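Local coordinates for protein hydrogenase maturation factor (Thermoanaerobacter tengcongensis, PDB 3VTH) that probably transfers the carbamoyl group of carbamoyl phosphate to the C-terminal cysteine of HypE in an ATP-dependent step of [NiFe]-hydrogenase maturation, at residues V218-I223 / H227-A232; K210-G215 / F323-T328; E342-K347 / D353-N358; F252-R257 / E291-G296. One frame throughout, in Å; residues are numbered along the deposited sequence.

Contact 1: V218-I223 / H227-A232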
loop_
_atom_site.group_PDB
_atom_site.type_symbol
_atom_site.label_atom_id
_atom_site.label_comp_id
_atom_site.label_asym_id
_atom_site.label_seq_id
_atom_site.Cartn_x
_atom_site.Cartn_y
_atom_site.Cartn_z
ATOM N N VAL A 218 -3.724 9.583 23.051
ATOM C CA VAL A 218 -5.129 9.559 22.691
ATOM C C VAL A 218 -5.397 8.477 21.640
ATOM O O VAL A 218 -4.660 8.363 20.658
ATOM C CB VAL A 218 -5.621 10.961 22.212
ATOM C CG1 VAL A 218 -5.312 12.034 23.263
ATOM C CG2 VAL A 218 -4.959 11.361 20.914
ATOM N N ALA A 219 -6.434 7.672 21.858
ATOM C CA ALA A 219 -6.883 6.726 20.843
ATOM C C ALA A 219 -8.037 7.364 20.096
ATOM O O ALA A 219 -9.064 7.711 20.697
ATOM C CB ALA A 219 -7.296 5.388 21.470
ATOM N N ILE A 220 -7.851 7.549 18.790
ATOM C CA ILE A 220 -8.791 8.308 17.981
ATOM C C ILE A 220 -9.433 7.378 16.973
ATOM O O ILE A 220 -8.728 6.738 16.192
ATOM C CB ILE A 220 -8.065 9.461 17.225
ATOM C CG1 ILE A 220 -7.444 10.451 18.228
ATOM C CG2 ILE A 220 -9.002 10.176 16.283
ATOM C CD1 ILE A 220 -6.547 11.511 17.582
ATOM N N LYS A 221 -10.762 7.300 16.983
ATOM C CA LYS A 221 -11.455 6.524 15.948
ATOM C C LYS A 221 -11.460 7.329 14.655
ATOM O O LYS A 221 -12.026 8.417 14.594
ATOM C CB LYS A 221 -12.881 6.144 16.364
ATOM C CG LYS A 221 -13.563 5.182 15.378
ATOM C CD LYS A 221 -14.922 4.735 15.892
ATOM C CE LYS A 221 -15.728 4.012 14.799
ATOM N NZ LYS A 221 -17.028 3.530 15.363
ATOM N N GLY A 222 -10.829 6.780 13.619
ATOM C CA GLY A 222 -10.725 7.469 12.346
ATOM C C GLY A 222 -11.506 6.683 11.324
ATOM O O GLY A 222 -12.409 5.916 11.677
ATOM N N ILE A 223 -11.108 6.807 10.067
ATOM C CA ILE A 223 -11.868 6.260 8.950
ATOM C C ILE A 223 -11.706 4.740 8.914
ATOM O O ILE A 223 -12.698 3.993 8.852
ATOM C CB ILE A 223 -11.358 6.904 7.619
ATOM C CG1 ILE A 223 -11.668 8.407 7.580
ATOM C CG2 ILE A 223 -11.931 6.214 6.388
ATOM C CD1 ILE A 223 -13.167 8.741 7.731
ATOM N N HIS A 227 -6.354 5.021 15.793
ATOM C CA HIS A 227 -4.935 5.372 15.829
ATOM C C HIS A 227 -4.572 5.985 17.178
ATOM O O HIS A 227 -5.424 6.562 17.863
ATOM C CB HIS A 227 -4.564 6.322 14.669
ATOM C CG HIS A 227 -4.684 5.667 13.331
ATOM N ND1 HIS A 227 -5.883 5.601 12.648
ATOM C CD2 HIS A 227 -3.793 4.958 12.599
ATOM C CE1 HIS A 227 -5.715 4.910 11.534
ATOM N NE2 HIS A 227 -4.457 4.507 11.481
ATOM N N LEU A 228 -3.315 5.832 17.559
ATOM C CA LEU A 228 -2.820 6.380 18.816
ATOM C C LEU A 228 -1.990 7.571 18.450
ATOM O O LEU A 228 -1.149 7.497 17.536
ATOM C CB LEU A 228 -1.964 5.360 19.560
ATOM C CG LEU A 228 -2.694 4.100 20.021
ATOM C CD1 LEU A 228 -1.745 2.899 20.125
ATOM C CD2 LEU A 228 -3.424 4.371 21.337
ATOM N N ALA A 229 -2.231 8.666 19.162
ATOM C CA ALA A 229 -1.560 9.928 18.905
ATOM C C ALA A 229 -0.920 10.508 20.154
ATOM O O ALA A 229 -1.446 10.364 21.273
ATOM C CB ALA A 229 -2.546 10.934 18.296
ATOM N N VAL A 230 0.235 11.138 19.949
ATOM C CA VAL A 230 0.887 11.965 20.953
ATOM C C VAL A 230 1.501 13.166 20.250
ATOM O O VAL A 230 1.724 13.135 19.041
ATOM C CB VAL A 230 2.013 11.215 21.765
ATOM C CG1 VAL A 230 1.436 10.090 22.600
ATOM C CG2 VAL A 230 3.173 10.714 20.864
ATOM N N ASN A 231 1.804 14.209 21.019
ATOM C CA ASN A 231 2.621 15.317 20.539
ATOM C C ASN A 231 3.959 14.813 19.983
ATOM O O ASN A 231 4.800 14.306 20.736
ATOM C CB ASN A 231 2.863 16.296 21.704
ATOM C CG ASN A 231 3.627 17.542 21.296
ATOM O OD1 ASN A 231 4.150 17.648 20.188
ATOM N ND2 ASN A 231 3.688 18.502 22.201
ATOM N N ALA A 232 4.174 14.990 18.682
ATOM C CA ALA A 232 5.427 14.545 18.034
ATOM C C ALA A 232 6.648 15.407 18.387
ATOM O O ALA A 232 7.771 15.097 17.972
ATOM C CB ALA A 232 5.250 14.458 16.513
HETATM O O HOH W 1 -7.720 7.520 13.791
#
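Val218 and Ala229 form an antiparallel hydrogen-bonded pair: Val218 N donates to Ala229 O, and Ala229 N returns a bond to Val218 O. The next such pair, Ile220 with His227, is bonded in both directions too, with Ile220 N to His227 O at 2.8 Å. Between them Ala219 and Leu228 are a non-hydrogen-bonded pair, and their side chains share a face where Ala219 CB lies 4.0 Å from Leu228 CD2. On the other face, Val218 CG2 rests 3.6 Å from Ala229 CB. Ile220 can be followed outward along the same face: CB sits 4.0 Å from His227 O, CG1 is set anti to the carbonyl carbon (chi1 -62°), and with chi2 extended CD1 arrives 4.1 Å from Ala229 CB, diagonally across the pair. Ile220 O has two donors, His227 N and a water at 2.7 Å; that water also meets His227 ND1 at the ring edge, in plane, 2.9 Å away, tying the imidazole to the opposite strand. The His227 side chain lies about 4 Å from that of Ser329, a magnesium-binding residue. This is a two-stranded beta hairpin within the YrdC-like domain, beside its nucleotide site.

Contact 2: K210-G215 / F323-T328. With APC (diphosphomethylphosphonic acid adenosyl ester), chain F.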
loop_
_atom_site.group_PDB
_atom_site.type_symbol
_atom_site.label_atom_id
_atom_site.label_comp_id
_atom_site.label_asym_id
_atom_site.label_seq_id
_atom_site.Cartn_x
_atom_site.Cartn_y
_atom_site.Cartn_z
ATOM N N LYS A 210 -6.424 18.955 24.855
ATOM C CA LYS A 210 -5.873 19.118 26.203
ATOM C C LYS A 210 -5.063 17.896 26.636
ATOM O O LYS A 210 -3.945 18.039 27.137
ATOM C CB LYS A 210 -6.968 19.470 27.220
ATOM C CG LYS A 210 -7.624 20.821 26.920
ATOM C CD LYS A 210 -8.065 21.586 28.157
ATOM C CE LYS A 210 -8.667 22.937 27.743
ATOM N NZ LYS A 210 -8.984 23.815 28.913
ATOM N N ALA A 211 -5.607 16.698 26.424
ATOM C CA ALA A 211 -4.861 15.470 26.728
ATOM C C ALA A 211 -3.508 15.421 25.989
ATOM O O ALA A 211 -2.465 15.153 26.607
ATOM C CB ALA A 211 -5.696 14.245 26.420
ATOM N N LEU A 212 -3.527 15.714 24.691
ATOM C CA LEU A 212 -2.304 15.780 23.892
ATOM C C LEU A 212 -1.297 16.820 24.407
ATOM O O LEU A 212 -0.106 16.560 24.439
ATOM C CB LEU A 212 -2.621 16.043 22.419
ATOM C CG LEU A 212 -3.352 14.962 21.618
ATOM C CD1 LEU A 212 -3.794 15.561 20.276
ATOM C CD2 LEU A 212 -2.472 13.697 21.401
ATOM N N LYS A 213 -1.780 17.993 24.802
ATOM C CA LYS A 213 -0.902 19.032 25.347
ATOM C C LYS A 213 -0.303 18.623 26.685
ATOM O O LYS A 213 0.809 19.042 27.036
ATOM C CB LYS A 213 -1.660 20.345 25.507
ATOM C CG LYS A 213 -1.978 21.017 24.190
ATOM C CD LYS A 213 -2.691 22.338 24.433
ATOM C CE LYS A 213 -3.638 22.624 23.277
ATOM N NZ LYS A 213 -4.223 23.984 23.418
ATOM N N GLU A 214 -1.039 17.811 27.435
ATOM C CA GLU A 214 -0.553 17.314 28.722
ATOM C C GLU A 214 0.440 16.159 28.550
ATOM O O GLU A 214 0.989 15.657 29.530
ATOM C CB GLU A 214 -1.726 16.893 29.610
ATOM C CG GLU A 214 -2.490 18.070 30.218
ATOM C CD GLU A 214 -3.832 17.664 30.822
ATOM O OE1 GLU A 214 -4.486 18.517 31.466
ATOM O OE2 GLU A 214 -4.242 16.493 30.644
ATOM N N GLY A 215 0.653 15.741 27.300
ATOM C CA GLY A 215 1.632 14.702 26.984
ATOM C C GLY A 215 1.059 13.300 27.065
ATOM O O GLY A 215 1.798 12.335 27.255
ATOM N N PHE A 323 1.275 21.740 17.289
ATOM C CA PHE A 323 2.358 20.770 17.151
ATOM C C PHE A 323 1.885 19.629 16.278
ATOM O O PHE A 323 0.695 19.305 16.293
ATOM C CB PHE A 323 2.871 20.257 18.528
ATOM C CG PHE A 323 1.775 19.848 19.496
ATOM C CD1 PHE A 323 1.081 18.637 19.337
ATOM C CD2 PHE A 323 1.432 20.680 20.561
ATOM C CE1 PHE A 323 0.060 18.264 20.231
ATOM C CE2 PHE A 323 0.430 20.321 21.466
ATOM C CZ PHE A 323 -0.264 19.111 21.300
ATOM N N PRO A 324 2.805 19.023 15.499
ATOM C CA PRO A 324 2.430 17.835 14.743
ATOM C C PRO A 324 2.242 16.653 15.686
ATOM O O PRO A 324 2.730 16.680 16.825
ATOM C CB PRO A 324 3.637 17.589 13.826
ATOM C CG PRO A 324 4.654 18.664 14.134
ATOM C CD PRO A 324 4.241 19.350 15.380
ATOM N N ILE A 325 1.545 15.622 15.224
ATOM C CA ILE A 325 1.280 14.474 16.087
ATOM C C ILE A 325 1.628 13.141 15.436
ATOM O O ILE A 325 1.379 12.942 14.258
ATOM C CB ILE A 325 -0.199 14.433 16.537
ATOM C CG1 ILE A 325 -1.126 14.449 15.304
ATOM C CG2 ILE A 325 -0.502 15.602 17.511
ATOM C CD1 ILE A 325 -2.625 14.298 15.606
ATOM N N VAL A 326 2.167 12.222 16.236
ATOM C CA VAL A 326 2.296 10.818 15.857
ATOM C C VAL A 326 0.904 10.269 15.567
ATOM O O VAL A 326 -0.061 10.635 16.238
ATOM C CB VAL A 326 2.933 10.002 16.998
ATOM C CG1 VAL A 326 2.836 8.487 16.741
ATOM C CG2 VAL A 326 4.383 10.426 17.185
ATOM N N MET A 327 0.804 9.438 14.534
ATOM C CA MET A 327 -0.376 8.639 14.284
ATOM C C MET A 327 0.136 7.236 14.010
ATOM O O MET A 327 0.754 6.990 12.964
ATOM C CB MET A 327 -1.150 9.160 13.063
ATOM C CG MET A 327 -1.875 10.461 13.313
ATOM S SD MET A 327 -3.267 10.206 14.430
ATOM C CE MET A 327 -4.604 9.976 13.252
ATOM N N THR A 328 -0.106 6.332 14.948
ATOM C CA THR A 328 0.300 4.944 14.794
ATOM C C THR A 328 -0.958 4.129 14.989
ATOM O O THR A 328 -1.884 4.578 15.655
ATOM C CB THR A 328 1.447 4.543 15.780
ATOM O OG1 THR A 328 1.938 3.231 15.449
ATOM C CG2 THR A 328 0.980 4.561 17.230
HETATM P PG APC F . 2.385 -2.464 14.473
HETATM O O1G APC F . 1.164 -1.581 14.421
HETATM O O2G APC F . 3.430 -1.944 15.429
HETATM O O3G APC F . 2.092 -3.924 14.666
HETATM P PB APC F . 3.074 -1.291 11.931
HETATM O O1B APC F . 1.695 -1.319 11.350
HETATM O O2B APC F . 4.190 -1.602 10.953
HETATM O O3B APC F . 3.134 -2.454 13.042
HETATM P PA APC F . 2.399 1.750 12.349
HETATM O O1A APC F . 2.983 2.923 13.101
HETATM O O2A APC F . 0.941 1.537 12.534
HETATM C C3A APC F . 3.393 0.278 12.805
HETATM O "O5'" APC F . 2.593 1.933 10.759
HETATM C "C5'" APC F . 3.361 2.975 10.164
HETATM C "C4'" APC F . 4.189 2.375 9.032
HETATM O "O4'" APC F . 4.849 3.465 8.378
HETATM C "C3'" APC F . 5.271 1.443 9.584
HETATM O "O3'" APC F . 5.421 0.261 8.778
HETATM C "C2'" APC F . 6.537 2.266 9.469
HETATM O "O2'" APC F . 7.725 1.453 9.403
HETATM C "C1'" APC F . 6.237 3.154 8.263
HETATM N N9 APC F . 7.070 4.343 8.408
HETATM C C8 APC F . 6.884 5.391 9.255
HETATM N N7 APC F . 7.905 6.274 9.127
HETATM C C5 APC F . 8.751 5.781 8.196
HETATM C C6 APC F . 10.032 6.193 7.581
HETATM N N6 APC F . 10.630 7.350 7.932
HETATM N N1 APC F . 10.579 5.378 6.652
HETATM C C2 APC F . 9.995 4.224 6.267
HETATM N N3 APC F . 8.839 3.769 6.778
HETATM C C4 APC F . 8.193 4.504 7.726
#
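The edge of the Phe323 ring meets the aliphatic part of a lysine: Lys213 CG lies near the ring plane, 3.7 Å from Phe323 CE2. The aliphatic part of the lysine therefore does the touching, while its ammonium group goes on to the carbonyl oxygen of Glu320. Leu212 supplies the second contact, its CB 4.0 Å from Phe323 CZ. The ring gets there because Phe323 CG stands between its own backbone N and carbonyl carbon (chi1 47°), directing the benzyl group at the helix. Farther along the strand segment, Leu212 CD1 approaches Ile325 CG2 at 4.3 Å, and Leu317 of helix 312-320 touches both residues. Replacing Phe323 with an alanine would probably open a gap beside Leu212 CB and leave Lys213 CG without its apolar neighbour. The helix finishes in a Schellman motif: Gly215 has positive phi (88°), and Gly215 N bonds to Leu212 O at 3.1 Å, in the same turn that presents Leu212 and Lys213 to the ring. At the far end of 323-328, Thr328 OG1 donates to O1A, an alpha-phosphate oxygen of the bound ATP analogue, at 2.6 Å, and is also bonded to Lys245 NZ. The contact thus packs a helix against the entry of a central strand of the mixed sheet, whose other end enters the nucleotide pocket of the YrdC-like domain.

Contact 3: E342-K347 / D353-N358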
loop_
_atom_site.group_PDB
_atom_site.type_symbol
_atom_site.label_atom_id
_atom_site.label_comp_id
_atom_site.label_asym_id
_atom_site.label_seq_id
_atom_site.Cartn_x
_atom_site.Cartn_y
_atom_site.Cartn_z
ATOM N N GLU A 342 -15.776 -0.979 21.387
ATOM C CA GLU A 342 -15.581 -1.929 22.487
ATOM C C GLU A 342 -14.200 -2.578 22.447
ATOM O O GLU A 342 -13.559 -2.736 23.481
ATOM C CB GLU A 342 -16.638 -3.024 22.466
ATOM C CG GLU A 342 -17.974 -2.590 22.979
ATOM C CD GLU A 342 -19.095 -3.506 22.513
ATOM O OE1 GLU A 342 -19.486 -3.413 21.331
ATOM O OE2 GLU A 342 -19.594 -4.302 23.334
ATOM N N GLU A 343 -13.780 -2.957 21.239
ATOM C CA GLU A 343 -12.490 -3.581 20.967
ATOM C C GLU A 343 -11.357 -2.650 21.394
ATOM O O GLU A 343 -10.425 -3.068 22.100
ATOM C CB GLU A 343 -12.402 -3.908 19.461
ATOM C CG GLU A 343 -11.081 -4.471 18.969
ATOM C CD GLU A 343 -11.027 -4.690 17.442
ATOM O OE1 GLU A 343 -11.808 -4.062 16.664
ATOM O OE2 GLU A 343 -10.162 -5.492 17.028
ATOM N N ALA A 344 -11.461 -1.384 20.989
ATOM C CA ALA A 344 -10.434 -0.387 21.296
ATOM C C ALA A 344 -10.286 -0.144 22.805
ATOM O O ALA A 344 -9.178 -0.146 23.337
ATOM C CB ALA A 344 -10.722 0.917 20.564
ATOM N N LEU A 345 -11.406 0.040 23.489
ATOM C CA LEU A 345 -11.388 0.287 24.933
ATOM C C LEU A 345 -10.788 -0.877 25.725
ATOM O O LEU A 345 -10.132 -0.673 26.753
ATOM C CB LEU A 345 -12.802 0.589 25.426
ATOM C CG LEU A 345 -13.408 1.939 25.027
ATOM C CD1 LEU A 345 -14.919 1.869 25.218
ATOM C CD2 LEU A 345 -12.815 3.092 25.860
ATOM N N GLU A 346 -11.012 -2.096 25.251
ATOM C CA GLU A 346 -10.459 -3.277 25.902
ATOM C C GLU A 346 -8.982 -3.495 25.542
ATOM O O GLU A 346 -8.151 -3.629 26.431
ATOM C CB GLU A 346 -11.311 -4.518 25.597
ATOM C CG GLU A 346 -10.889 -5.817 26.302
ATOM C CD GLU A 346 -10.882 -5.727 27.833
ATOM O OE1 GLU A 346 -9.997 -6.363 28.452
ATOM O OE2 GLU A 346 -11.753 -5.038 28.425
ATOM N N LYS A 347 -8.658 -3.512 24.248
ATOM C CA LYS A 347 -7.289 -3.809 23.799
ATOM C C LYS A 347 -6.284 -2.681 24.058
ATOM O O LYS A 347 -5.099 -2.944 24.239
ATOM C CB LYS A 347 -7.270 -4.231 22.323
ATOM C CG LYS A 347 -7.916 -5.605 22.124
ATOM C CD LYS A 347 -7.925 -6.046 20.671
ATOM C CE LYS A 347 -8.613 -7.412 20.535
ATOM N NZ LYS A 347 -8.836 -7.751 19.086
ATOM N N ASP A 353 -4.516 6.836 27.080
ATOM C CA ASP A 353 -5.018 7.508 28.275
ATOM C C ASP A 353 -6.480 7.952 28.131
ATOM O O ASP A 353 -7.254 7.884 29.090
ATOM C CB ASP A 353 -4.121 8.697 28.604
ATOM C CG ASP A 353 -2.700 8.264 28.924
ATOM O OD1 ASP A 353 -2.527 7.607 29.963
ATOM O OD2 ASP A 353 -1.768 8.552 28.139
ATOM N N VAL A 354 -6.850 8.410 26.937
ATOM C CA VAL A 354 -8.228 8.855 26.658
ATOM C C VAL A 354 -8.624 8.438 25.245
ATOM O O VAL A 354 -7.759 8.127 24.428
ATOM C CB VAL A 354 -8.399 10.391 26.829
ATOM C CG1 VAL A 354 -7.976 10.851 28.254
ATOM C CG2 VAL A 354 -7.594 11.130 25.770
ATOM N N PHE A 355 -9.927 8.430 24.965
ATOM C CA PHE A 355 -10.439 7.923 23.696
ATOM C C PHE A 355 -11.380 8.921 23.042
ATOM O O PHE A 355 -12.204 9.539 23.725
ATOM C CB PHE A 355 -11.217 6.616 23.918
ATOM C CG PHE A 355 -10.371 5.473 24.401
ATOM C CD1 PHE A 355 -10.005 4.449 23.528
ATOM C CD2 PHE A 355 -9.967 5.403 25.744
ATOM C CE1 PHE A 355 -9.213 3.367 23.979
ATOM C CE2 PHE A 355 -9.194 4.343 26.201
ATOM C CZ PHE A 355 -8.813 3.326 25.324
ATOM N N LEU A 356 -11.253 9.061 21.719
ATOM C CA LEU A 356 -12.249 9.768 20.931
ATOM C C LEU A 356 -12.976 8.753 20.058
ATOM O O LEU A 356 -12.486 8.351 18.985
ATOM C CB LEU A 356 -11.637 10.890 20.075
ATOM C CG LEU A 356 -12.662 11.784 19.357
ATOM C CD1 LEU A 356 -13.435 12.663 20.349
ATOM C CD2 LEU A 356 -12.004 12.647 18.269
ATOM N N LEU A 357 -14.141 8.345 20.548
ATOM C CA LEU A 357 -15.003 7.371 19.891
ATOM C C LEU A 357 -15.987 8.058 18.934
ATOM O O LEU A 357 -16.115 9.278 18.946
ATOM C CB LEU A 357 -15.815 6.668 20.980
ATOM C CG LEU A 357 -15.379 5.405 21.728
ATOM C CD1 LEU A 357 -13.866 5.133 21.774
ATOM C CD2 LEU A 357 -15.996 5.375 23.103
ATOM N N ASN A 358 -16.678 7.266 18.105
ATOM C CA ASN A 358 -17.878 7.740 17.426
ATOM C C ASN A 358 -18.820 6.571 17.149
ATOM O O ASN A 358 -18.422 5.406 17.267
ATOM C CB ASN A 358 -17.534 8.532 16.145
ATOM C CG ASN A 358 -17.026 7.657 15.021
ATOM O OD1 ASN A 358 -17.733 6.754 14.537
ATOM N ND2 ASN A 358 -15.807 7.942 14.561
#
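The CH-pi interaction comes first: Leu345 CD2 is placed over one face of the Phe355 ring, 3.6 Å from its centroid and only 9° off the ring normal. That methyl is almost equally near several ring carbons, for instance 3.7 Å from Phe355 CD2, as expected for a group centred above the ring. Leu345 reaches this position with CG anti to its carbonyl carbon (chi1 -71°), which brings the end of the side chain nearer to the strand. Apolar contacts flank the CH-pi pair. Leu345 CD1, the other branch, meets Leu357 CD2 at 4.2 Å, and Ala344 CB is 4.5 Å from Phe355 CE1. The backbone takes part as well, Ala344 O approaching Phe355 CE1 obliquely at 3.6 Å. Helix 341-347 runs nearly antiparallel to strand 354-358 (172° between the local axes, 10.1 Å apart) and packs on the part of the mixed sheet formed by that strand, an alpha/beta layer of the YrdC-like domain in which Phe355 also touches Ala219 on the neighbouring strand. With an alanine here in place of Phe355, the Leu345 CD2 methyl would probably lose the surface it rests on and a gap would open under the helix. Within the helix, Lys347 NZ forms a salt bridge with Glu343 OE2 at 3.3 Å, whose hydrogen bond is weak. Asp353 OD1, before the strand, forms a salt bridge with Arg244.

Contact 4: F252-R257 / E291-G296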
loop_
_atom_site.group_PDB
_atom_site.type_symbol
_atom_site.label_atom_id
_atom_site.label_comp_id
_atom_site.label_asym_id
_atom_site.label_seq_id
_atom_site.Cartn_x
_atom_site.Cartn_y
_atom_site.Cartn_z
ATOM N N PHE A 252 7.756 6.132 13.597
ATOM C CA PHE A 252 6.390 6.626 13.623
ATOM C C PHE A 252 6.146 7.630 12.507
ATOM O O PHE A 252 6.958 8.554 12.300
ATOM C CB PHE A 252 6.106 7.366 14.934
ATOM C CG PHE A 252 5.925 6.472 16.130
ATOM C CD1 PHE A 252 5.126 5.329 16.069
ATOM C CD2 PHE A 252 6.503 6.812 17.340
ATOM C CE1 PHE A 252 4.938 4.530 17.200
ATOM C CE2 PHE A 252 6.315 6.022 18.474
ATOM C CZ PHE A 252 5.552 4.877 18.402
ATOM N N ALA A 253 5.010 7.467 11.838
ATOM C CA ALA A 253 4.474 8.466 10.942
ATOM C C ALA A 253 3.860 9.603 11.755
ATOM O O ALA A 253 3.388 9.384 12.858
ATOM C CB ALA A 253 3.410 7.841 10.046
ATOM N N VAL A 254 3.857 10.806 11.193
ATOM C CA VAL A 254 3.383 11.998 11.885
ATOM C C VAL A 254 2.383 12.730 10.981
ATOM O O VAL A 254 2.542 12.749 9.754
ATOM C CB VAL A 254 4.592 12.906 12.277
ATOM C CG1 VAL A 254 4.149 14.269 12.781
ATOM C CG2 VAL A 254 5.425 12.236 13.375
ATOM N N MET A 255 1.326 13.272 11.586
ATOM C CA MET A 255 0.400 14.139 10.889
ATOM C C MET A 255 0.766 15.599 11.124
ATOM O O MET A 255 0.951 16.016 12.264
ATOM C CB MET A 255 -1.040 13.898 11.352
ATOM C CG MET A 255 -2.049 14.751 10.595
ATOM S SD MET A 255 -3.768 14.419 11.055
ATOM C CE MET A 255 -4.044 12.855 10.241
ATOM N N MET A 256 0.862 16.366 10.048
ATOM C CA MET A 256 1.098 17.806 10.143
ATOM C C MET A 256 -0.068 18.558 9.521
ATOM O O MET A 256 -0.835 17.974 8.764
ATOM C CB MET A 256 2.404 18.166 9.450
ATOM C CG MET A 256 3.580 17.403 10.047
ATOM S SD MET A 256 5.154 18.129 9.614
ATOM C CE MET A 256 6.258 16.888 10.281
ATOM N N ARG A 257 -0.195 19.842 9.836
ATOM C CA ARG A 257 -1.402 20.587 9.488
ATOM C C ARG A 257 -1.514 20.917 8.002
ATOM O O ARG A 257 -2.612 20.885 7.453
ATOM C CB ARG A 257 -1.541 21.846 10.363
ATOM C CG ARG A 257 -0.505 22.914 10.107
ATOM C CD ARG A 257 -0.254 23.795 11.337
ATOM N NE ARG A 257 -1.444 24.530 11.765
ATOM C CZ ARG A 257 -2.136 24.264 12.876
ATOM N NH1 ARG A 257 -1.758 23.280 13.695
ATOM N NH2 ARG A 257 -3.202 24.995 13.173
ATOM N N GLU A 291 14.212 21.778 10.652
ATOM C CA GLU A 291 13.773 21.542 12.030
ATOM C C GLU A 291 13.613 20.055 12.342
ATOM O O GLU A 291 13.383 19.227 11.437
ATOM C CB GLU A 291 12.442 22.254 12.296
ATOM C CG GLU A 291 12.555 23.755 12.521
ATOM C CD GLU A 291 11.278 24.314 13.122
ATOM O OE1 GLU A 291 11.250 24.513 14.354
ATOM O OE2 GLU A 291 10.287 24.512 12.375
ATOM N N LYS A 292 13.712 19.728 13.626
ATOM C CA LYS A 292 13.683 18.342 14.088
ATOM C C LYS A 292 12.463 18.053 14.955
ATOM O O LYS A 292 12.085 18.870 15.773
ATOM C CB LYS A 292 14.952 18.033 14.889
ATOM C CG LYS A 292 16.189 17.792 14.032
ATOM C CD LYS A 292 17.345 17.295 14.895
ATOM C CE LYS A 292 18.626 17.225 14.100
ATOM N NZ LYS A 292 19.273 18.564 14.026
ATOM N N LEU A 293 11.853 16.885 14.760
ATOM C CA LEU A 293 10.832 16.394 15.684
ATOM C C LEU A 293 11.525 15.775 16.915
ATOM O O LEU A 293 12.755 15.789 17.006
ATOM C CB LEU A 293 9.890 15.407 14.980
ATOM C CG LEU A 293 9.100 15.926 13.771
ATOM C CD1 LEU A 293 8.317 14.802 13.051
ATOM C CD2 LEU A 293 8.157 17.073 14.147
ATOM N N ALA A 294 10.741 15.256 17.859
ATOM C CA ALA A 294 11.280 14.677 19.096
ATOM C C ALA A 294 12.117 13.430 18.824
ATOM O O ALA A 294 11.938 12.778 17.796
ATOM C CB ALA A 294 10.142 14.331 20.041
ATOM N N LYS A 295 13.020 13.099 19.746
ATOM C CA LYS A 295 13.734 11.811 19.710
ATOM C C LYS A 295 12.733 10.654 19.770
ATOM O O LYS A 295 11.676 10.777 20.387
ATOM C CB LYS A 295 14.746 11.695 20.860
ATOM C CG LYS A 295 15.777 12.815 20.890
ATOM C CD LYS A 295 17.089 12.427 21.610
ATOM C CE LYS A 295 16.986 12.565 23.127
ATOM N NZ LYS A 295 18.321 12.719 23.812
ATOM N N GLY A 296 13.054 9.545 19.106
ATOM C CA GLY A 296 12.159 8.390 19.088
ATOM C C GLY A 296 11.081 8.417 18.019
ATOM O O GLY A 296 10.210 7.547 18.002
#
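Segments 252-257 and 291-296 run roughly antiparallel, the directions of their touching parts 163° apart, but their closest CA atoms, those of Phe252 and Gly296, are still 8.1 Å apart, so side chains must bridge the interval. Leu293 does most of this. Its CD1 methyl reaches Val254 CG2 tip to tip at 3.9 Å and also meets Met256 CE end on at 4.0 Å, so a single methyl serves two partners. Met256 can reach it because its chain is extended beyond CG, carrying the terminal methyl across from the strand side. Tyr265 of helix 259-265 touches both Leu293 and Met256, and so joins the same apolar cluster. At the other end, Phe252 CD2 lies 3.8 Å from Gly296 O, approached obliquely. That carbonyl is hydrogen-bonded to Arg242 NE, and the same arginine makes a cation-pi contact with the Phe252 ring, so its guanidinium group links the two partners. Gly296 has positive phi (86°), where a CB would be jammed against the preceding carbonyl oxygen. The Phe252 side chain is about 4 Å from the bound ATP analogue. Direct contact between the segments is therefore apolar around Leu293, whereas at the Phe252 end, whose ring is near the nucleotide, the charged Arg242 is involved and is likely to polarise the Gly296 carbonyl.

All four contacts belong to the YrdC-like domain and reach one mixed sheet, in which strands 354-358, 218-221, 226-229, 325-329 and 254-255 are successive neighbours. Contact 1 supplies the two hairpin strands, flanked by contact 3 through 354-358 and by contact 2 through 325-329, with contact 4 beyond. Centre separations follow this order: 8 Å between contacts 1 and 2, 11 Å between 2 and 4, and 24 Å between 3 and 4, which do not touch. Along the chain, contact 2 closes a loop that encloses contacts 1 and 4, and contact 3 follows. Distant sequence segments thus assemble side by side, bringing His227, Phe252 and Thr328 around the bound nucleotide.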